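Local coordinates for protein urea carboxylase (Thermus thermophilus, PDB 3OEP) that is of unknown function but resembles KipI and KipA, with hydrolase activity and ATP binding possible but unproven, at residues K109-V114 with G192-F197; R263-G268 with V290-G295; G310-W315 with P377-P382. All coordinates share one frame; numbering follows the deposited sequence.

How the contacts relate
Residues 109-114 of contact 1 belong to subdomains C and D of the carboxyltransferase family, whereas both segments of contacts 2 and 3 belong to subdomains A and B. The two regions sit on opposite sides of the chain's centre: the centre of contact 1 is about 50 Å from that of contact 2 and about 57 Å from that of contact 3. Contacts 2 and 3, by contrast, have centres only about 7 Å apart and meet through neighbouring strands of one sheet, with F293 O 2.7 Å from G310 N, probably a hydrogen bond. R379 of contact 3 reaches back to the helix end of contact 2, where R263 binds a sulfate, probably from the crystallisation liquor. No active site is established at any of them.

Contact 1 of 3, residues K109-V114 with G192-F197; sequences KPLYRV and GDRVRF
R194 curls back over the neighbouring strand and grips two successive carbonyls, NE bonding Y112 O at 3.1 Å and NH2 bonding L111 O at 2.9 Å. The bends at chi2 and chi3 (-56° and -67°) lay the guanidinium alongside the backbone with both acceptors near its plane, while L111 CD2 rests on one of its faces. Y112 O is held twice, because V195 N bonds it from the opposite face of the carbonyl plane at 2.9 Å. In one of its two conformers R196 packs CG against L111 CD1 (3.4 Å) and can bond K109 O through NH1. Y112 and V195 form an antiparallel hydrogen-bonded pair, R113 and R194 a non-hydrogen-bonded one, within the cyclophilin-like domain; V114 N to D193 O and G192 N to V114 O carry the pairing onward. Across the buried face, F197 presents its edge to the Y112 ring in an offset edge-to-face stack, centroids 5.5 Å apart and planes at 82°. P110 CB covers one face of that ring, and H107 O fixes its hydroxyl. Further out, a water joins P110 O to F197 N, N18 holds R113 NE, and D193 accepts from R190 N through OD2 and makes a salt bridge with R76 through OD1.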
loop_
_atom_site.group_PDB
_atom_site.type_symbol
_atom_site.label_atom_id
_atom_site.label_comp_id
_atom_site.label_asym_id
_atom_site.label_seq_id
_atom_site.Cartn_x
_atom_site.Cartn_y
_atom_site.Cartn_z
ATOM N N LYS A 109 12.702 29.007 9.788
ATOM C CA LYS A 109 11.927 30.257 9.754
ATOM C C LYS A 109 10.402 30.097 9.581
ATOM O O LYS A 109 9.640 30.691 10.341
ATOM C CB LYS A 109 12.497 31.222 8.707
ATOM C CG LYS A 109 11.927 32.627 8.781
ATOM C CD LYS A 109 12.710 33.582 7.888
ATOM C CE LYS A 109 12.165 35.007 7.961
ATOM N NZ LYS A 109 10.913 35.172 7.168
ATOM N N PRO A 110 9.943 29.307 8.590
ATOM C CA PRO A 110 8.499 29.274 8.358
ATOM C C PRO A 110 7.675 28.565 9.424
ATOM O O PRO A 110 8.178 27.701 10.141
ATOM C CB PRO A 110 8.364 28.493 7.035
ATOM C CG PRO A 110 9.698 28.506 6.424
ATOM C CD PRO A 110 10.669 28.533 7.568
ATOM N N LEU A 111 6.406 28.941 9.511
ATOM C CA LEU A 111 5.410 28.088 10.139
ATOM C C LEU A 111 4.849 27.242 9.006
ATOM O O LEU A 111 4.060 27.725 8.190
ATOM C CB LEU A 111 4.313 28.911 10.811
ATOM C CG LEU A 111 3.239 28.072 11.510
ATOM C CD1 LEU A 111 3.852 27.193 12.597
ATOM C CD2 LEU A 111 2.164 28.983 12.091
ATOM N N TYR A 112 5.294 25.994 8.930
ATOM C CA TYR A 112 4.906 25.109 7.837
ATOM C C TYR A 112 3.512 24.551 8.046
ATOM O O TYR A 112 3.000 24.534 9.160
ATOM C CB TYR A 112 5.863 23.935 7.734
ATOM C CG TYR A 112 7.282 24.293 7.358
ATOM C CD1 TYR A 112 8.244 24.505 8.332
ATOM C CD2 TYR A 112 7.661 24.410 6.027
ATOM C CE1 TYR A 112 9.552 24.824 7.989
ATOM C CE2 TYR A 112 8.963 24.718 5.674
ATOM C CZ TYR A 112 9.907 24.921 6.661
ATOM O OH TYR A 112 11.208 25.226 6.321
ATOM N N ARG A 113 2.919 24.087 6.955
ATOM C CA ARG A 113 1.656 23.379 6.975
ATOM C C ARG A 113 1.855 22.007 6.341
ATOM O O ARG A 113 2.556 21.883 5.331
ATOM C CB ARG A 113 0.621 24.172 6.179
ATOM C CG ARG A 113 -0.736 23.528 6.069
ATOM C CD ARG A 113 -1.643 24.359 5.168
ATOM N NE ARG A 113 -2.916 23.682 4.965
ATOM C CZ ARG A 113 -3.987 23.818 5.743
ATOM N NH1 ARG A 113 -3.980 24.637 6.794
ATOM N NH2 ARG A 113 -5.087 23.128 5.457
ATOM N N VAL A 114 1.242 20.984 6.928
ATOM C CA VAL A 114 1.215 19.651 6.339
ATOM C C VAL A 114 0.175 19.630 5.220
ATOM O O VAL A 114 -1.027 19.606 5.488
ATOM C CB VAL A 114 0.862 18.557 7.375
ATOM C CG1 VAL A 114 0.821 17.184 6.706
ATOM C CG2 VAL A 114 1.865 18.573 8.534
ATOM N N GLY A 192 -2.998 19.044 7.489
ATOM C CA GLY A 192 -3.440 20.338 7.982
ATOM C C GLY A 192 -2.781 20.856 9.251
ATOM O O GLY A 192 -2.976 22.008 9.603
ATOM N N ASP A 193 -2.015 20.024 9.957
ATOM C CA ASP A 193 -1.256 20.513 11.110
ATOM C C ASP A 193 -0.263 21.596 10.693
ATOM O O ASP A 193 0.198 21.630 9.549
ATOM C CB ASP A 193 -0.468 19.375 11.779
ATOM C CG ASP A 193 -1.316 18.510 12.689
ATOM O OD1 ASP A 193 -2.472 18.871 12.994
ATOM O OD2 ASP A 193 -0.807 17.449 13.111
ATOM N N ARG A 194 0.070 22.472 11.633
ATOM C CA ARG A 194 1.160 23.415 11.439
ATOM C C ARG A 194 2.378 22.863 12.165
ATOM O O ARG A 194 2.256 22.183 13.189
ATOM C CB ARG A 194 0.795 24.807 11.952
ATOM C CG ARG A 194 -0.495 25.384 11.367
ATOM C CD ARG A 194 -0.483 25.437 9.840
ATOM N NE ARG A 194 0.503 26.382 9.310
ATOM C CZ ARG A 194 0.300 27.689 9.123
ATOM N NH1 ARG A 194 -0.865 28.259 9.433
ATOM N NH2 ARG A 194 1.278 28.441 8.624
ATOM N N VAL A 195 3.549 23.139 11.612
ATOM C CA VAL A 195 4.781 22.543 12.093
ATOM C C VAL A 195 5.883 23.584 12.139
ATOM O O VAL A 195 6.022 24.394 11.219
ATOM C CB VAL A 195 5.233 21.399 11.165
ATOM C CG1 VAL A 195 6.614 20.885 11.566
ATOM C CG2 VAL A 195 4.203 20.268 11.166
ATOM N N ARG A 196 6.656 23.566 13.219
ATOM C CA ARG A 196 7.854 24.394 13.337
ATOM C C ARG A 196 9.042 23.507 13.672
ATOM O O ARG A 196 8.934 22.621 14.524
ATOM C CB ARG A 196 7.684 25.473 14.411
ATOM C CG ARG A 196 6.896 26.687 13.942
ATOM C CD ARG A 196 7.196 27.928 14.763
ATOM N NE ARG A 196 8.612 28.287 14.762
ATOM C CZ ARG A 196 9.217 28.957 13.786
ATOM N NH1 ARG A 196 8.540 29.334 12.709
ATOM N NH2 ARG A 196 10.507 29.242 13.886
ATOM N N PHE A 197 10.160 23.738 12.991
ATOM C CA PHE A 197 11.406 23.056 13.274
ATOM C C PHE A 197 12.242 23.914 14.209
ATOM O O PHE A 197 12.207 25.148 14.139
ATOM C CB PHE A 197 12.191 22.808 11.988
ATOM C CG PHE A 197 11.564 21.792 11.073
ATOM C CD1 PHE A 197 11.787 20.445 11.256
ATOM C CD2 PHE A 197 10.772 22.191 10.014
ATOM C CE1 PHE A 197 11.224 19.505 10.402
ATOM C CE2 PHE A 197 10.197 21.252 9.160
ATOM C CZ PHE A 197 10.430 19.915 9.360
HETATM O O HOH W 1 10.021 26.073 11.281
#

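Contact 2 of 3, residues R263-G268 with V290-G295; sequences RLVGNG and VAAFAG. With SO4 (sulfate ion), chain E.
L264 and V265 pack on the methyl of A292, and V265 reaches on to A291 and V290; the direct contact between R263-G268 and V290-G295 is apolar in character. V265 CG1 and L264 CB each come to within 3.7 Å of A292 CB, so that the methyl sits against both. The valine's torsion accounts for its share: with CG1 anti to the carbonyl carbon (chi1 -62°), that branch lies across the strand, touching A291 C at 3.7 Å and V290 CG1 at a looser 4.2 Å. A335 of the next strand also meets V265, and S312 on the other side meets A292.

Backbone bonding then shapes the helix end that delivers these residues. Helix 255-264 closes in a Schellman motif with G266, at positive phi, as its C-prime residue: G266 N bonds R263 O at 3.1 Å and N267 N bonds N262 O. The chain is thereby turned away just after V265 has been set on the antiparallel sheet of the domain, in which strand 289-295 lies between 331-336 and 311-315.

Among the polar side chains, N267 ties the turn to the end of strand 331-336 and the residues after it, its ND2 donating to V336 O and to N262 OD1 while its OD1 accepts from G338 N. R263, separately, points away from the strand and meets a sulfate edge-on with an extended chain, NE reaching O1 at 3.1 Å and NH2 reaching O2 at 2.8 Å. Both bonds are almost straight (176° and 174°), and the sulfur lies in the guanidinium plane, a two-pronged grip on an anion probably taken from the crystallisation liquor. A269 N also bonds the sulfate, and G268 CA approaches O3 at 3.4 Å.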
loop_
_atom_site.group_PDB
_atom_site.type_symbol
_atom_site.label_atom_id
_atom_site.label_comp_id
_atom_site.label_asym_id
_atom_site.label_seq_id
_atom_site.Cartn_x
_atom_site.Cartn_y
_atom_site.Cartn_z
ATOM N N ARG A 263 -15.068 -19.025 1.359
ATOM C CA ARG A 263 -16.424 -19.524 1.184
ATOM C C ARG A 263 -16.491 -21.054 1.192
ATOM O O ARG A 263 -17.469 -21.631 1.679
ATOM C CB ARG A 263 -17.044 -18.934 -0.079
ATOM C CG ARG A 263 -17.461 -17.479 0.135
ATOM C CD ARG A 263 -17.683 -16.747 -1.167
ATOM N NE ARG A 263 -18.119 -15.367 -0.944
ATOM C CZ ARG A 263 -18.033 -14.384 -1.843
ATOM N NH1 ARG A 263 -17.510 -14.601 -3.048
ATOM N NH2 ARG A 263 -18.462 -13.166 -1.528
ATOM N N LEU A 264 -15.441 -21.710 0.701
ATOM C CA LEU A 264 -15.385 -23.174 0.704
ATOM C C LEU A 264 -15.395 -23.778 2.109
ATOM O O LEU A 264 -15.869 -24.893 2.287
ATOM C CB LEU A 264 -14.155 -23.671 -0.057
ATOM C CG LEU A 264 -14.254 -23.556 -1.574
ATOM C CD1 LEU A 264 -12.862 -23.644 -2.205
ATOM C CD2 LEU A 264 -15.195 -24.640 -2.124
ATOM N N VAL A 265 -14.880 -23.043 3.090
ATOM C CA VAL A 265 -14.875 -23.509 4.478
ATOM C C VAL A 265 -15.892 -22.773 5.360
ATOM O O VAL A 265 -15.790 -22.793 6.590
ATOM C CB VAL A 265 -13.472 -23.425 5.092
ATOM C CG1 VAL A 265 -12.519 -24.337 4.330
ATOM C CG2 VAL A 265 -12.952 -21.973 5.118
ATOM N N GLY A 266 -16.868 -22.130 4.730
ATOM C CA GLY A 266 -17.966 -21.489 5.450
ATOM C C GLY A 266 -17.649 -20.173 6.139
ATOM O O GLY A 266 -18.429 -19.719 6.981
ATOM N N ASN A 267 -16.527 -19.547 5.786
ATOM C CA ASN A 267 -16.153 -18.251 6.361
ATOM C C ASN A 267 -16.761 -17.097 5.585
ATOM O O ASN A 267 -17.104 -17.236 4.411
ATOM C CB ASN A 267 -14.639 -18.038 6.343
ATOM C CG ASN A 267 -13.881 -19.037 7.199
ATOM O OD1 ASN A 267 -14.433 -19.650 8.116
ATOM N ND2 ASN A 267 -12.596 -19.192 6.902
ATOM N N GLY A 268 -16.849 -15.945 6.242
ATOM C CA GLY A 268 -17.095 -14.685 5.544
ATOM C C GLY A 268 -15.966 -14.409 4.562
ATOM O O GLY A 268 -14.815 -14.780 4.808
ATOM N N VAL A 290 -10.425 -28.389 8.745
ATOM C CA VAL A 290 -10.925 -28.357 7.391
ATOM C C VAL A 290 -10.399 -27.070 6.782
ATOM O O VAL A 290 -10.586 -25.979 7.332
ATOM C CB VAL A 290 -12.445 -28.455 7.321
ATOM C CG1 VAL A 290 -12.936 -28.245 5.888
ATOM C CG2 VAL A 290 -12.886 -29.819 7.832
ATOM N N ALA A 291 -9.676 -27.223 5.682
ATOM C CA ALA A 291 -9.023 -26.112 5.017
ATOM C C ALA A 291 -9.397 -26.110 3.544
ATOM O O ALA A 291 -9.910 -27.101 3.023
ATOM C CB ALA A 291 -7.494 -26.222 5.191
ATOM N N ALA A 292 -9.161 -24.992 2.868
ATOM C CA ALA A 292 -9.401 -24.914 1.434
ATOM C C ALA A 292 -8.275 -24.159 0.758
ATOM O O ALA A 292 -7.759 -23.181 1.301
ATOM C CB ALA A 292 -10.728 -24.237 1.138
ATOM N N PHE A 293 -7.915 -24.638 -0.428
ATOM C CA PHE A 293 -6.866 -24.070 -1.240
ATOM C C PHE A 293 -7.500 -23.494 -2.502
ATOM O O PHE A 293 -8.325 -24.144 -3.143
ATOM C CB PHE A 293 -5.837 -25.153 -1.578
ATOM C CG PHE A 293 -4.832 -24.734 -2.607
ATOM C CD1 PHE A 293 -4.600 -25.524 -3.728
ATOM C CD2 PHE A 293 -4.130 -23.545 -2.469
ATOM C CE1 PHE A 293 -3.678 -25.138 -4.686
ATOM C CE2 PHE A 293 -3.204 -23.153 -3.428
ATOM C CZ PHE A 293 -2.985 -23.951 -4.539
ATOM N N ALA A 294 -7.160 -22.247 -2.821
ATOM C CA ALA A 294 -7.661 -21.595 -4.027
ATOM C C ALA A 294 -6.575 -20.690 -4.594
ATOM O O ALA A 294 -5.552 -20.457 -3.949
ATOM C CB ALA A 294 -8.934 -20.801 -3.735
ATOM N N GLY A 295 -6.805 -20.187 -5.801
ATOM C CA GLY A 295 -5.794 -19.412 -6.509
ATOM C C GLY A 295 -5.066 -20.259 -7.528
ATOM O O GLY A 295 -5.599 -21.263 -8.014
HETATM S S SO4 E . -19.713 -13.417 2.146
HETATM O O1 SO4 E . -19.308 -14.793 1.870
HETATM O O2 SO4 E . -19.377 -12.572 1.000
HETATM O O3 SO4 E . -19.028 -12.919 3.338
HETATM O O4 SO4 E . -21.158 -13.379 2.367
#

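Contact 3 of 3, residues G310-W315 with P377-P382; sequences GQSFLW and PGRAFP
With chi1 at 74°, S312 holds OG between its own backbone N and carbonyl carbon, on the side where P377-P382 passes, and there it accepts a hydrogen bond from R379 N at 3.0 Å. The backbone N of the same serine donates to R379 O at 2.9 Å, so side chain and main chain together engage both peptide groups of one arginine. The motif is a short irregular antiparallel pairing: a loop without regular structure runs along strand 311-315, outermost in its five-stranded sheet, with one bridge between Q311 and A380. G310 and Q311 both face F293 on the inner side, which makes a G1 beta bulge there.

Further bonds flank the bridge. F381 N reaches G310 O at 3.0 Å, nearly in line with the carbonyl bond, and G378 N makes a weak bond with S312 O at 3.2 Å. CA-H...O contacts fill in between them, A380 CA to G310 O and Q311 CA to R379 O.

Apolar contact is modest. Q311 CB and A380 CB lie 3.9 Å apart beside the bridge, while the glutamine's extended chain leads its amide away from the loop. R379 and F381 turn their ends away from the strand and rest on helix 255-264, R379 on L264 and F381 on L260; R379 NH1 makes a weak hydrogen bond with R263 O. At the other end of the contact the P377 ring leans against the peptide joining F313 to L314, its CB 3.7 Å from F313 C and 3.6 Å from L314 N.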
loop_
_atom_site.group_PDB
_atom_site.type_symbol
_atom_site.label_atom_id
_atom_site.label_comp_id
_atom_site.label_asym_id
_atom_site.label_seq_id
_atom_site.Cartn_x
_atom_site.Cartn_y
_atom_site.Cartn_z
ATOM N N GLY A 310 -9.356 -24.797 -5.532
ATOM C CA GLY A 310 -10.799 -24.702 -5.647
ATOM C C GLY A 310 -11.559 -25.742 -4.850
ATOM O O GLY A 310 -12.724 -26.005 -5.135
ATOM N N GLN A 311 -10.920 -26.341 -3.849
ATOM C CA GLN A 311 -11.617 -27.316 -3.023
ATOM C C GLN A 311 -11.138 -27.325 -1.583
ATOM O O GLN A 311 -10.034 -26.849 -1.270
ATOM C CB GLN A 311 -11.503 -28.718 -3.639
ATOM C CG GLN A 311 -10.102 -29.302 -3.645
ATOM C CD GLN A 311 -9.993 -30.545 -4.517
ATOM O OE1 GLN A 311 -9.878 -30.452 -5.739
ATOM N NE2 GLN A 311 -10.026 -31.712 -3.891
ATOM N N SER A 312 -11.996 -27.860 -0.716
ATOM C CA SER A 312 -11.682 -28.016 0.696
ATOM C C SER A 312 -11.351 -29.470 0.997
ATOM O O SER A 312 -11.735 -30.382 0.253
ATOM C CB SER A 312 -12.833 -27.534 1.581
ATOM O OG SER A 312 -13.917 -28.439 1.570
ATOM N N PHE A 313 -10.645 -29.674 2.100
ATOM C CA PHE A 313 -10.122 -30.985 2.440
ATOM C C PHE A 313 -9.929 -31.103 3.941
ATOM O O PHE A 313 -9.850 -30.095 4.647
ATOM C CB PHE A 313 -8.795 -31.227 1.704
ATOM C CG PHE A 313 -7.757 -30.159 1.938
ATOM C CD1 PHE A 313 -7.716 -29.023 1.138
ATOM C CD2 PHE A 313 -6.810 -30.299 2.945
ATOM C CE1 PHE A 313 -6.758 -28.040 1.348
ATOM C CE2 PHE A 313 -5.847 -29.314 3.160
ATOM C CZ PHE A 313 -5.825 -28.186 2.359
ATOM N N LEU A 314 -9.860 -32.343 4.418
ATOM C CA LEU A 314 -9.547 -32.610 5.814
ATOM C C LEU A 314 -8.027 -32.611 5.952
ATOM O O LEU A 314 -7.316 -33.242 5.172
ATOM C CB LEU A 314 -10.158 -33.944 6.265
ATOM C CG LEU A 314 -10.195 -34.283 7.770
ATOM C CD1 LEU A 314 -8.817 -34.619 8.296
ATOM C CD2 LEU A 314 -10.825 -33.176 8.613
ATOM N N TRP A 315 -7.544 -31.874 6.942
ATOM C CA TRP A 315 -6.127 -31.738 7.212
ATOM C C TRP A 315 -5.901 -32.254 8.637
ATOM O O TRP A 315 -6.146 -31.542 9.609
ATOM C CB TRP A 315 -5.743 -30.273 7.039
ATOM C CG TRP A 315 -4.292 -29.936 7.222
ATOM C CD1 TRP A 315 -3.237 -30.799 7.349
ATOM C CD2 TRP A 315 -3.735 -28.617 7.250
ATOM N NE1 TRP A 315 -2.062 -30.091 7.490
ATOM C CE2 TRP A 315 -2.341 -28.752 7.434
ATOM C CE3 TRP A 315 -4.284 -27.332 7.171
ATOM C CZ2 TRP A 315 -1.488 -27.649 7.520
ATOM C CZ3 TRP A 315 -3.431 -26.235 7.266
ATOM C CH2 TRP A 315 -2.054 -26.404 7.441
ATOM N N PRO A 377 -15.609 -31.286 5.046
ATOM C CA PRO A 377 -14.639 -31.147 3.964
ATOM C C PRO A 377 -15.208 -31.632 2.633
ATOM O O PRO A 377 -16.307 -32.195 2.591
ATOM C CB PRO A 377 -13.497 -32.061 4.410
ATOM C CG PRO A 377 -14.181 -33.155 5.140
ATOM C CD PRO A 377 -15.356 -32.502 5.843
ATOM N N GLY A 378 -14.461 -31.406 1.557
ATOM C CA GLY A 378 -14.804 -31.942 0.247
ATOM C C GLY A 378 -15.707 -31.078 -0.609
ATOM O O GLY A 378 -16.275 -31.570 -1.584
ATOM N N ARG A 379 -15.861 -29.801 -0.256
ATOM C CA ARG A 379 -16.571 -28.863 -1.123
ATOM C C ARG A 379 -15.655 -28.490 -2.276
ATOM O O ARG A 379 -14.436 -28.503 -2.134
ATOM C CB ARG A 379 -16.964 -27.585 -0.388
ATOM C CG ARG A 379 -18.041 -27.739 0.668
ATOM C CD ARG A 379 -18.981 -26.529 0.674
ATOM N NE ARG A 379 -19.492 -26.230 2.014
ATOM C CZ ARG A 379 -19.287 -25.097 2.694
ATOM N NH1 ARG A 379 -18.582 -24.093 2.179
ATOM N NH2 ARG A 379 -19.809 -24.961 3.908
ATOM N N ALA A 380 -16.246 -28.158 -3.419
ATOM C CA ALA A 380 -15.472 -27.672 -4.555
ATOM C C ALA A 380 -16.301 -26.696 -5.371
ATOM O O ALA A 380 -17.508 -26.876 -5.527
ATOM C CB ALA A 380 -14.997 -28.830 -5.423
ATOM N N PHE A 381 -15.638 -25.660 -5.880
ATOM C CA PHE A 381 -16.263 -24.675 -6.763
ATOM C C PHE A 381 -15.302 -24.428 -7.923
ATOM O O PHE A 381 -14.089 -24.394 -7.717
ATOM C CB PHE A 381 -16.542 -23.379 -6.001
ATOM C CG PHE A 381 -17.407 -22.403 -6.752
ATOM C CD1 PHE A 381 -18.794 -22.478 -6.674
ATOM C CD2 PHE A 381 -16.835 -21.412 -7.541
ATOM C CE1 PHE A 381 -19.598 -21.577 -7.372
ATOM C CE2 PHE A 381 -17.627 -20.509 -8.240
ATOM C CZ PHE A 381 -19.012 -20.592 -8.155
ATOM N N PRO A 382 -15.830 -24.257 -9.148
ATOM C CA PRO A 382 -14.922 -24.083 -10.275
ATOM C C PRO A 382 -14.197 -22.742 -10.221
ATOM O O PRO A 382 -14.803 -21.724 -9.888
ATOM C CB PRO A 382 -15.859 -24.138 -11.488
ATOM C CG PRO A 382 -17.162 -23.637 -10.955
ATOM C CD PRO A 382 -17.241 -24.235 -9.581
#